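Local structure of transcriptional activator PlcR protein (Bacillus thuringiensis, 3U3W) at residues 70-75 / 106-111; 97-102 / 117-122. The protein binds DNA through a helix-turn-helix domain and activates virulence genes in response to the quorum-sensing peptide PapR. All coordinates share one frame; numbering follows the deposited sequence. Where two conformers were deposited one is given.

In the fold
Both contacts use helix 109-125, each against a different neighbour. Interaction 1 joins its N-terminal end to the start of helix 72-87; interaction 2 joins its middle to the last turns of helix 91-102. Their centres lie about 14 Å apart, and they touch: R74 NH2 forms a salt bridge with E101 OE2 at 2.9 Å, and F111 packs on the E101 side chain. Interaction 1 is mixed: the alkyl chain of buried K75 lies over the buried F111 ring, its amine is hydrogen-bonded to H108, and charged E106 and R74 form a partly exposed margin. Interaction 2 has no hydrogen bond and relies on apolar and aromatic packing, from buried V98 to exposed W99.

Interaction 1. Residues 70-75 / 106-111; sequences SDIERK and EYHPEF
K75 carries the tight part of this contact by meeting F111 with its alkyl chain and H108 with its ammonium end. K75 CG lies 4.0 Å from the centroid of the F111 ring and 15° off the ring normal, a CH-pi contact over the face; K75 CD follows at 3.8 Å from F111 CD2. Because the lysine is extended beyond CG, K75 NZ passes the phenyl ring and donates to H108 ND1 at 2.9 Å, arriving within 12° of the imidazole plane. A second bond, from K75 NZ to S70 O at 2.9 Å, ties the buried amine to its own segment. The bond to ND1 suggests that this nitrogen carries no proton. H108 occupies the N-cap position of helix 109-125, so the lysine links the first turn of helix 72-87 to the start of another helix in the all-helical, TPR-like regulatory domain. Y69 stacks on H108, and I72 CD1 reaches H108 CE1 at 4.0 Å. The looser margin is electrostatic. E106 OE1 stays 4.2 Å from K75 NZ, and E106 OE2 is equally far, 4.2 Å, from R74 NH2, both beyond salt-bridge range. R74 has its salt-bridge partners in D71 and, on helix 91-102, E101.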
ATOM      1  N   SER A  70     -24.246  -0.142  -3.755  1.00 71.25           N
ATOM      2  CA  SER A  70     -24.374   1.117  -3.035  1.00 67.55           C
ATOM      3  C   SER A  70     -23.531   1.167  -1.766  1.00 73.57           C
ATOM      4  O   SER A  70     -23.031   0.137  -1.295  1.00 67.72           O
ATOM      5  CB  SER A  70     -25.842   1.358  -2.674  1.00 57.27           C
ATOM      6  OG  SER A  70     -26.658   1.381  -3.833  1.00 71.43           O
ATOM      7  N   ASP A  71     -23.374   2.377  -1.229  1.00 50.78           N
ATOM      8  CA  ASP A  71     -22.836   2.573   0.110  1.00 59.24           C
ATOM      9  C   ASP A  71     -21.351   2.180   0.196  1.00 56.96           C
ATOM     10  O   ASP A  71     -20.865   1.733   1.239  1.00 57.31           O
ATOM     11  CB  ASP A  71     -23.689   1.781   1.107  1.00 55.54           C
ATOM     12  CG  ASP A  71     -23.839   2.483   2.435  1.00 62.53           C
ATOM     13  OD1 ASP A  71     -23.391   3.647   2.556  1.00 69.26           O
ATOM     14  OD2 ASP A  71     -24.416   1.868   3.357  1.00 65.22           O
ATOM     15  N   ILE A  72     -20.642   2.380  -0.911  1.00 52.71           N
ATOM     16  CA  ILE A  72     -19.268   1.920  -1.079  1.00 44.33           C
ATOM     17  C   ILE A  72     -18.259   2.528  -0.098  1.00 51.86           C
ATOM     18  O   ILE A  72     -17.321   1.858   0.323  1.00 49.09           O
ATOM     19  CB  ILE A  72     -18.780   2.140  -2.538  1.00 56.87           C
ATOM     20  CG1 ILE A  72     -19.600   1.289  -3.526  1.00 69.15           C
ATOM     21  CG2 ILE A  72     -17.290   1.844  -2.660  1.00 51.60           C
ATOM     22  CD1 ILE A  72     -19.461  -0.242  -3.346  1.00 59.64           C
ATOM     23  N   GLU A  73     -18.428   3.792   0.262  1.00 49.34           N
ATOM     24  CA  GLU A  73     -17.489   4.420   1.186  0.59 51.44           C
ATOM     25  C   GLU A  73     -17.625   3.800   2.567  1.00 47.03           C
ATOM     26  O   GLU A  73     -16.632   3.475   3.207  1.00 45.02           O
ATOM     27  CB  GLU A  73     -17.696   5.937   1.253  0.59 49.32           C
ATOM     28  CG  GLU A  73     -16.873   6.646   2.334  0.59 46.11           C
ATOM     29  CD  GLU A  73     -15.368   6.520   2.121  0.59 61.53           C
ATOM     30  OE1 GLU A  73     -14.944   6.203   0.987  0.59 58.28           O
ATOM     31  OE2 GLU A  73     -14.608   6.738   3.092  0.59 60.75           O
ATOM     32  N   ARG A  74     -18.857   3.628   3.018  1.00 46.97           N
ATOM     33  CA  ARG A  74     -19.097   3.033   4.318  1.00 54.69           C
ATOM     34  C   ARG A  74     -18.585   1.576   4.339  1.00 53.74           C
ATOM     35  O   ARG A  74     -17.940   1.141   5.296  1.00 31.84           O
ATOM     36  CB  ARG A  74     -20.589   3.120   4.680  1.00 40.11           C
ATOM     37  CG  ARG A  74     -20.940   2.470   6.015  1.00 59.08           C
ATOM     38  CD  ARG A  74     -22.450   2.345   6.219  1.00 54.92           C
ATOM     39  NE  ARG A  74     -23.062   1.291   5.407  1.00 63.11           N
ATOM     40  CZ  ARG A  74     -23.123   0.008   5.759  1.00 66.96           C
ATOM     41  NH1 ARG A  74     -22.591  -0.394   6.911  1.00 44.19           N
ATOM     42  NH2 ARG A  74     -23.714  -0.875   4.956  1.00 57.65           N
ATOM     43  N   LYS A  75     -18.853   0.831   3.272  1.00 34.72           N
ATOM     44  CA  LYS A  75     -18.395  -0.553   3.220  1.00 40.94           C
ATOM     45  C   LYS A  75     -16.871  -0.656   3.337  1.00 42.70           C
ATOM     46  O   LYS A  75     -16.345  -1.538   4.013  1.00 39.79           O
ATOM     47  CB  LYS A  75     -18.934  -1.264   1.974  1.00 36.57           C
ATOM     48  CG  LYS A  75     -20.452  -1.485   2.029  1.00 40.07           C
ATOM     49  CD  LYS A  75     -20.976  -2.222   0.818  1.00 43.63           C
ATOM     50  CE  LYS A  75     -22.498  -2.273   0.819  1.00 45.12           C
ATOM     51  NZ  LYS A  75     -23.025  -2.690  -0.515  1.00 50.60           N
ATOM     52  N   GLU A 106     -28.271  -7.331   2.819  0.92 69.07           N
ATOM     53  CA  GLU A 106     -28.058  -6.600   1.570  0.92 62.37           C
ATOM     54  C   GLU A 106     -27.373  -7.469   0.515  0.92 69.90           C
ATOM     55  O   GLU A 106     -26.547  -8.320   0.839  0.92 70.09           O
ATOM     56  CB  GLU A 106     -27.244  -5.322   1.814  0.92 73.60           C
ATOM     57  CG  GLU A 106     -27.866  -4.376   2.852  0.92 89.17           C
ATOM     58  CD  GLU A 106     -27.133  -3.040   2.975  0.92 88.75           C
ATOM     59  OE1 GLU A 106     -26.200  -2.790   2.175  0.92 85.11           O
ATOM     60  OE2 GLU A 106     -27.500  -2.243   3.871  0.92 71.59           O
ATOM     61  N   TYR A 107     -27.728  -7.253  -0.749  1.00 65.63           N
ATOM     62  CA  TYR A 107     -27.120  -7.996  -1.848  1.00 63.23           C
ATOM     63  C   TYR A 107     -25.858  -7.309  -2.370  1.00 64.60           C
ATOM     64  O   TYR A 107     -25.909  -6.195  -2.900  1.00 55.43           O
ATOM     65  CB  TYR A 107     -28.111  -8.207  -2.997  1.00 55.18           C
ATOM     66  CG  TYR A 107     -27.557  -9.077  -4.112  1.00 71.62           C
ATOM     67  CD1 TYR A 107     -27.337 -10.435  -3.910  1.00 72.24           C
ATOM     68  CD2 TYR A 107     -27.258  -8.546  -5.366  1.00 62.94           C
ATOM     69  CE1 TYR A 107     -26.833 -11.244  -4.918  1.00 61.15           C
ATOM     70  CE2 TYR A 107     -26.757  -9.355  -6.386  1.00 61.45           C
ATOM     71  CZ  TYR A 107     -26.547 -10.704  -6.150  1.00 58.25           C
ATOM     72  OH  TYR A 107     -26.048 -11.525  -7.136  1.00 62.68           O
ATOM     73  N   HIS A 108     -24.731  -7.995  -2.212  1.00 55.99           N
ATOM     74  CA  HIS A 108     -23.441  -7.522  -2.686  1.00 51.85           C
ATOM     75  C   HIS A 108     -22.446  -8.655  -2.489  1.00 42.01           C
ATOM     76  O   HIS A 108     -21.731  -8.685  -1.490  1.00 39.99           O
ATOM     77  CB  HIS A 108     -22.996  -6.282  -1.904  1.00 50.14           C
ATOM     78  CG  HIS A 108     -21.751  -5.653  -2.443  1.00 47.43           C
ATOM     79  ND1 HIS A 108     -21.303  -4.416  -2.033  1.00 51.43           N
ATOM     80  CD2 HIS A 108     -20.860  -6.092  -3.367  1.00 42.61           C
ATOM     81  CE1 HIS A 108     -20.186  -4.120  -2.678  1.00 45.93           C
ATOM     82  NE2 HIS A 108     -19.898  -5.119  -3.496  1.00 43.87           N
ATOM     83  N   PRO A 109     -22.406  -9.595  -3.443  1.00 40.65           N
ATOM     84  CA  PRO A 109     -21.734 -10.886  -3.222  1.00 38.96           C
ATOM     85  C   PRO A 109     -20.330 -10.768  -2.614  1.00 50.12           C
ATOM     86  O   PRO A 109     -20.067 -11.455  -1.621  1.00 43.07           O
ATOM     87  CB  PRO A 109     -21.681 -11.509  -4.623  1.00 35.12           C
ATOM     88  CG  PRO A 109     -22.855 -10.903  -5.337  1.00 45.90           C
ATOM     89  CD  PRO A 109     -22.983  -9.488  -4.793  1.00 41.58           C
ATOM     90  N   GLU A 110     -19.464  -9.922  -3.180  1.00 36.10           N
ATOM     91  CA  GLU A 110     -18.095  -9.787  -2.687  1.00 42.19           C
ATOM     92  C   GLU A 110     -18.039  -9.295  -1.244  1.00 39.23           C
ATOM     93  O   GLU A 110     -17.245  -9.802  -0.448  1.00 37.27           O
ATOM     94  CB  GLU A 110     -17.246  -8.880  -3.592  1.00 41.91           C
ATOM     95  CG  GLU A 110     -15.948  -8.396  -2.942  1.00 37.62           C
ATOM     96  CD  GLU A 110     -15.154  -7.397  -3.797  1.00 56.52           C
ATOM     97  OE1 GLU A 110     -15.627  -6.974  -4.879  1.00 52.03           O
ATOM     98  OE2 GLU A 110     -14.039  -7.028  -3.372  1.00 57.59           O
ATOM     99  N   PHE A 111     -18.864  -8.304  -0.905  1.00 44.59           N
ATOM    100  CA  PHE A 111     -18.889  -7.801   0.469  1.00 36.81           C
ATOM    101  C   PHE A 111     -19.514  -8.851   1.396  1.00 38.18           C
ATOM    102  O   PHE A 111     -19.041  -9.048   2.514  1.00 31.57           O
ATOM    103  CB  PHE A 111     -19.610  -6.446   0.584  1.00 29.56           C
ATOM    104  CG  PHE A 111     -19.519  -5.809   1.967  1.00 28.95           C
ATOM    105  CD1 PHE A 111     -18.286  -5.508   2.537  1.00 30.32           C
ATOM    106  CD2 PHE A 111     -20.667  -5.493   2.686  1.00 29.53           C
ATOM    107  CE1 PHE A 111     -18.199  -4.910   3.808  1.00 26.64           C
ATOM    108  CE2 PHE A 111     -20.588  -4.901   3.956  1.00 26.52           C
ATOM    109  CZ  PHE A 111     -19.353  -4.612   4.511  1.00 33.68           C
TER

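Interaction 2. Residues 97-102 / 117-122; sequences KVWNEL and WQYYVA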
ATOM      1  N   LYS A  97     -19.793  -7.258  15.410  1.00 35.22           N
ATOM      2  CA  LYS A  97     -19.811  -6.218  14.383  1.00 31.92           C
ATOM      3  C   LYS A  97     -20.277  -6.784  13.038  1.00 36.77           C
ATOM      4  O   LYS A  97     -21.176  -6.245  12.389  1.00 37.46           O
ATOM      5  CB  LYS A  97     -18.426  -5.576  14.256  1.00 36.51           C
ATOM      6  CG  LYS A  97     -18.252  -4.666  13.042  1.00 33.19           C
ATOM      7  CD  LYS A  97     -16.868  -4.027  13.023  1.00 41.47           C
ATOM      8  CE  LYS A  97     -16.735  -3.035  11.875  1.00 46.43           C
ATOM      9  NZ  LYS A  97     -17.712  -1.907  12.016  1.00 40.60           N
ATOM     10  N   VAL A  98     -19.675  -7.893  12.636  1.00 33.02           N
ATOM     11  CA  VAL A  98     -19.985  -8.507  11.355  1.00 36.72           C
ATOM     12  C   VAL A  98     -21.373  -9.167  11.319  1.00 42.50           C
ATOM     13  O   VAL A  98     -22.059  -9.157  10.285  1.00 34.28           O
ATOM     14  CB  VAL A  98     -18.898  -9.531  10.990  1.00 35.24           C
ATOM     15  CG1 VAL A  98     -19.398 -10.511   9.949  1.00 26.93           C
ATOM     16  CG2 VAL A  98     -17.654  -8.803  10.521  1.00 32.45           C
ATOM     17  N   TRP A  99     -21.780  -9.751  12.445  1.00 39.14           N
ATOM     18  CA  TRP A  99     -23.117 -10.331  12.531  1.00 46.35           C
ATOM     19  C   TRP A  99     -24.205  -9.270  12.303  1.00 35.67           C
ATOM     20  O   TRP A  99     -25.159  -9.496  11.558  1.00 36.10           O
ATOM     21  CB  TRP A  99     -23.343 -11.065  13.859  1.00 44.28           C
ATOM     22  CG  TRP A  99     -24.745 -11.519  13.975  1.00 38.33           C
ATOM     23  CD1 TRP A  99     -25.711 -11.006  14.798  1.00 44.55           C
ATOM     24  CD2 TRP A  99     -25.387 -12.535  13.185  1.00 42.34           C
ATOM     25  NE1 TRP A  99     -26.909 -11.658  14.588  1.00 33.54           N
ATOM     26  CE2 TRP A  99     -26.736 -12.602  13.606  1.00 42.06           C
ATOM     27  CE3 TRP A  99     -24.949 -13.407  12.181  1.00 46.41           C
ATOM     28  CZ2 TRP A  99     -27.652 -13.505  13.049  1.00 41.82           C
ATOM     29  CZ3 TRP A  99     -25.863 -14.310  11.630  1.00 48.61           C
ATOM     30  CH2 TRP A  99     -27.200 -14.346  12.066  1.00 35.54           C
ATOM     31  N   ASN A 100     -24.045  -8.109  12.931  1.00 37.97           N
ATOM     32  CA  ASN A 100     -24.979  -6.997  12.720  1.00 48.68           C
ATOM     33  C   ASN A 100     -25.099  -6.593  11.265  1.00 43.50           C
ATOM     34  O   ASN A 100     -26.200  -6.430  10.748  1.00 47.59           O
ATOM     35  CB  ASN A 100     -24.615  -5.791  13.589  1.00 36.29           C
ATOM     36  CG  ASN A 100     -24.998  -6.006  15.045  1.00 65.75           C
ATOM     37  OD1 ASN A 100     -25.895  -6.802  15.345  1.00 60.73           O
ATOM     38  ND2 ASN A 100     -24.319  -5.310  15.955  1.00 57.72           N
ATOM     39  N   GLU A 101     -23.958  -6.450  10.605  1.00 46.20           N
ATOM     40  CA  GLU A 101     -23.951  -6.119   9.197  1.00 40.99           C
ATOM     41  C   GLU A 101     -24.598  -7.224   8.364  1.00 44.65           C
ATOM     42  O   GLU A 101     -25.285  -6.959   7.376  1.00 49.55           O
ATOM     43  CB  GLU A 101     -22.519  -5.866   8.727  1.00 40.11           C
ATOM     44  CG  GLU A 101     -22.439  -5.330   7.316  1.00 43.24           C
ATOM     45  CD  GLU A 101     -22.992  -3.914   7.209  1.00 57.31           C
ATOM     46  OE1 GLU A 101     -22.873  -3.164   8.207  1.00 50.54           O
ATOM     47  OE2 GLU A 101     -23.548  -3.562   6.138  1.00 43.92           O
ATOM     48  N   LEU A 102     -24.363  -8.469   8.762  1.00 46.21           N
ATOM     49  CA  LEU A 102     -24.835  -9.618   7.993  1.00 50.34           C
ATOM     50  C   LEU A 102     -26.353  -9.720   7.979  1.00 56.18           C
ATOM     51  O   LEU A 102     -26.938 -10.209   7.006  1.00 54.80           O
ATOM     52  CB  LEU A 102     -24.228 -10.919   8.537  1.00 37.06           C
ATOM     53  CG  LEU A 102     -22.900 -11.338   7.909  1.00 44.49           C
ATOM     54  CD1 LEU A 102     -22.185 -12.408   8.746  1.00 38.06           C
ATOM     55  CD2 LEU A 102     -23.165 -11.835   6.488  1.00 35.60           C
ATOM     56  N   TRP A 117     -16.672 -14.891   5.535  1.00 30.78           N
ATOM     57  CA  TRP A 117     -15.293 -15.279   5.829  1.00 24.13           C
ATOM     58  C   TRP A 117     -14.913 -14.824   7.238  1.00 34.38           C
ATOM     59  O   TRP A 117     -14.546 -15.647   8.077  1.00 26.56           O
ATOM     60  CB  TRP A 117     -14.329 -14.735   4.744  1.00 33.01           C
ATOM     61  CG  TRP A 117     -12.890 -14.557   5.153  1.00 33.96           C
ATOM     62  CD1 TRP A 117     -12.146 -15.377   5.960  1.00 36.38           C
ATOM     63  CD2 TRP A 117     -12.023 -13.470   4.787  1.00 32.10           C
ATOM     64  NE1 TRP A 117     -10.869 -14.868   6.111  1.00 34.89           N
ATOM     65  CE2 TRP A 117     -10.776 -13.698   5.406  1.00 29.43           C
ATOM     66  CE3 TRP A 117     -12.183 -12.331   3.995  1.00 40.46           C
ATOM     67  CZ2 TRP A 117      -9.706 -12.823   5.265  1.00 32.66           C
ATOM     68  CZ3 TRP A 117     -11.107 -11.469   3.847  1.00 36.12           C
ATOM     69  CH2 TRP A 117      -9.892 -11.718   4.484  1.00 35.69           C
ATOM     70  N   GLN A 118     -15.043 -13.529   7.518  1.00 28.54           N
ATOM     71  CA  GLN A 118     -14.633 -13.007   8.820  1.00 25.98           C
ATOM     72  C   GLN A 118     -15.474 -13.573   9.975  1.00 33.46           C
ATOM     73  O   GLN A 118     -14.972 -13.787  11.083  1.00 22.33           O
ATOM     74  CB  GLN A 118     -14.683 -11.471   8.839  1.00 25.82           C
ATOM     75  CG  GLN A 118     -13.690 -10.813   7.906  1.00 28.53           C
ATOM     76  CD  GLN A 118     -12.247 -10.890   8.419  1.00 35.44           C
ATOM     77  OE1 GLN A 118     -11.999 -11.083   9.613  1.00 32.36           O
ATOM     78  NE2 GLN A 118     -11.294 -10.730   7.512  1.00 36.77           N
ATOM     79  N   TYR A 119     -16.756 -13.803   9.710  1.00 28.80           N
ATOM     80  CA  TYR A 119     -17.670 -14.281  10.739  1.00 35.48           C
ATOM     81  C   TYR A 119     -17.333 -15.716  11.164  1.00 36.03           C
ATOM     82  O   TYR A 119     -17.261 -16.016  12.354  1.00 29.65           O
ATOM     83  CB  TYR A 119     -19.119 -14.128  10.255  1.00 38.09           C
ATOM     84  CG  TYR A 119     -20.164 -15.018  10.910  1.00 42.33           C
ATOM     85  CD1 TYR A 119     -20.668 -14.746  12.179  1.00 48.13           C
ATOM     86  CD2 TYR A 119     -20.688 -16.098  10.221  1.00 49.64           C
ATOM     87  CE1 TYR A 119     -21.643 -15.564  12.756  1.00 42.34           C
ATOM     88  CE2 TYR A 119     -21.649 -16.908  10.776  1.00 64.91           C
ATOM     89  CZ  TYR A 119     -22.122 -16.646  12.041  1.00 59.78           C
ATOM     90  OH  TYR A 119     -23.087 -17.497  12.556  1.00 59.26           O
ATOM     91  N   TYR A 120     -17.089 -16.573  10.179  1.00 26.83           N
ATOM     92  CA  TYR A 120     -16.693 -17.955  10.421  1.00 35.79           C
ATOM     93  C   TYR A 120     -15.376 -18.079  11.164  1.00 36.40           C
ATOM     94  O   TYR A 120     -15.272 -18.878  12.095  1.00 35.81           O
ATOM     95  CB  TYR A 120     -16.588 -18.711   9.105  1.00 31.58           C
ATOM     96  CG  TYR A 120     -17.923 -18.997   8.483  1.00 35.97           C
ATOM     97  CD1 TYR A 120     -18.982 -19.493   9.243  1.00 36.56           C
ATOM     98  CD2 TYR A 120     -18.132 -18.772   7.132  1.00 33.76           C
ATOM     99  CE1 TYR A 120     -20.220 -19.767   8.651  1.00 50.69           C
ATOM    100  CE2 TYR A 120     -19.357 -19.034   6.534  1.00 40.42           C
ATOM    101  CZ  TYR A 120     -20.396 -19.533   7.292  1.00 49.01           C
ATOM    102  OH  TYR A 120     -21.602 -19.781   6.672  1.00 51.00           O
ATOM    103  N   VAL A 121     -14.371 -17.307  10.753  1.00 27.96           N
ATOM    104  CA  VAL A 121     -13.081 -17.328  11.439  1.00 28.21           C
ATOM    105  C   VAL A 121     -13.271 -16.919  12.893  1.00 27.99           C
ATOM    106  O   VAL A 121     -12.725 -17.533  13.818  1.00 25.27           O
ATOM    107  CB  VAL A 121     -12.036 -16.378  10.782  1.00 27.46           C
ATOM    108  CG1 VAL A 121     -10.824 -16.220  11.676  1.00 19.53           C
ATOM    109  CG2 VAL A 121     -11.631 -16.882   9.416  1.00 26.32           C
ATOM    110  N   ALA A 122     -14.050 -15.865  13.079  1.00 26.23           N
ATOM    111  CA  ALA A 122     -14.344 -15.364  14.403  1.00 33.19           C
ATOM    112  C   ALA A 122     -15.078 -16.448  15.203  1.00 32.04           C
ATOM    113  O   ALA A 122     -14.738 -16.728  16.356  1.00 37.86           O
ATOM    114  CB  ALA A 122     -15.170 -14.096  14.304  1.00 20.96           C
TER
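V98 begins the contact by setting its two methyl branches against successive residues of helix 109-125. V98 CG1 reaches Y119 CB at 3.6 Å, the shortest approach between the segments, while V98 CG2 lies 4.3 Å from Q118 CB. Only the base of Q118 takes part here: its chain leads away from 97-102, and Q118 NE2 sits above one face of the W117 ring. One residue further comes W99. With Y119 CG anti to the backbone N (chi1 157°), the phenol ring swings alongside the W99 indole, the two side chains pointing the same way. W99 CE3 comes to 4.0 Å from Y119 CE1, and the six-membered ring of W99 and the phenol ring have centroids 5.8 Å apart; their planes are inclined at 33°.

The segment axes approach to 9.6 Å, with N-to-C directions 138° apart. This inclined antiparallel packing of successive helices, 91-102 and 109-125, fits the helical-hairpin architecture of TPR proteins. Helix 109-125 also serves the regulatory pocket: W117 packs on the backbone of the bound peptide and V121 on one of its aromatic side chains.

E101 places the first segment in the fold, packing on F78 of helix 72-87 and forming a salt bridge with K104. L102, one helical turn after V98, returns to the same tyrosine. L102 CD1 lies 3.8 Å from Y119 CB and 3.9 Å from Y119 CG, with the two side chains crossing at about a right angle. V98 and L102 both also pack on L115, one turn earlier in helix 109-125 than Y119.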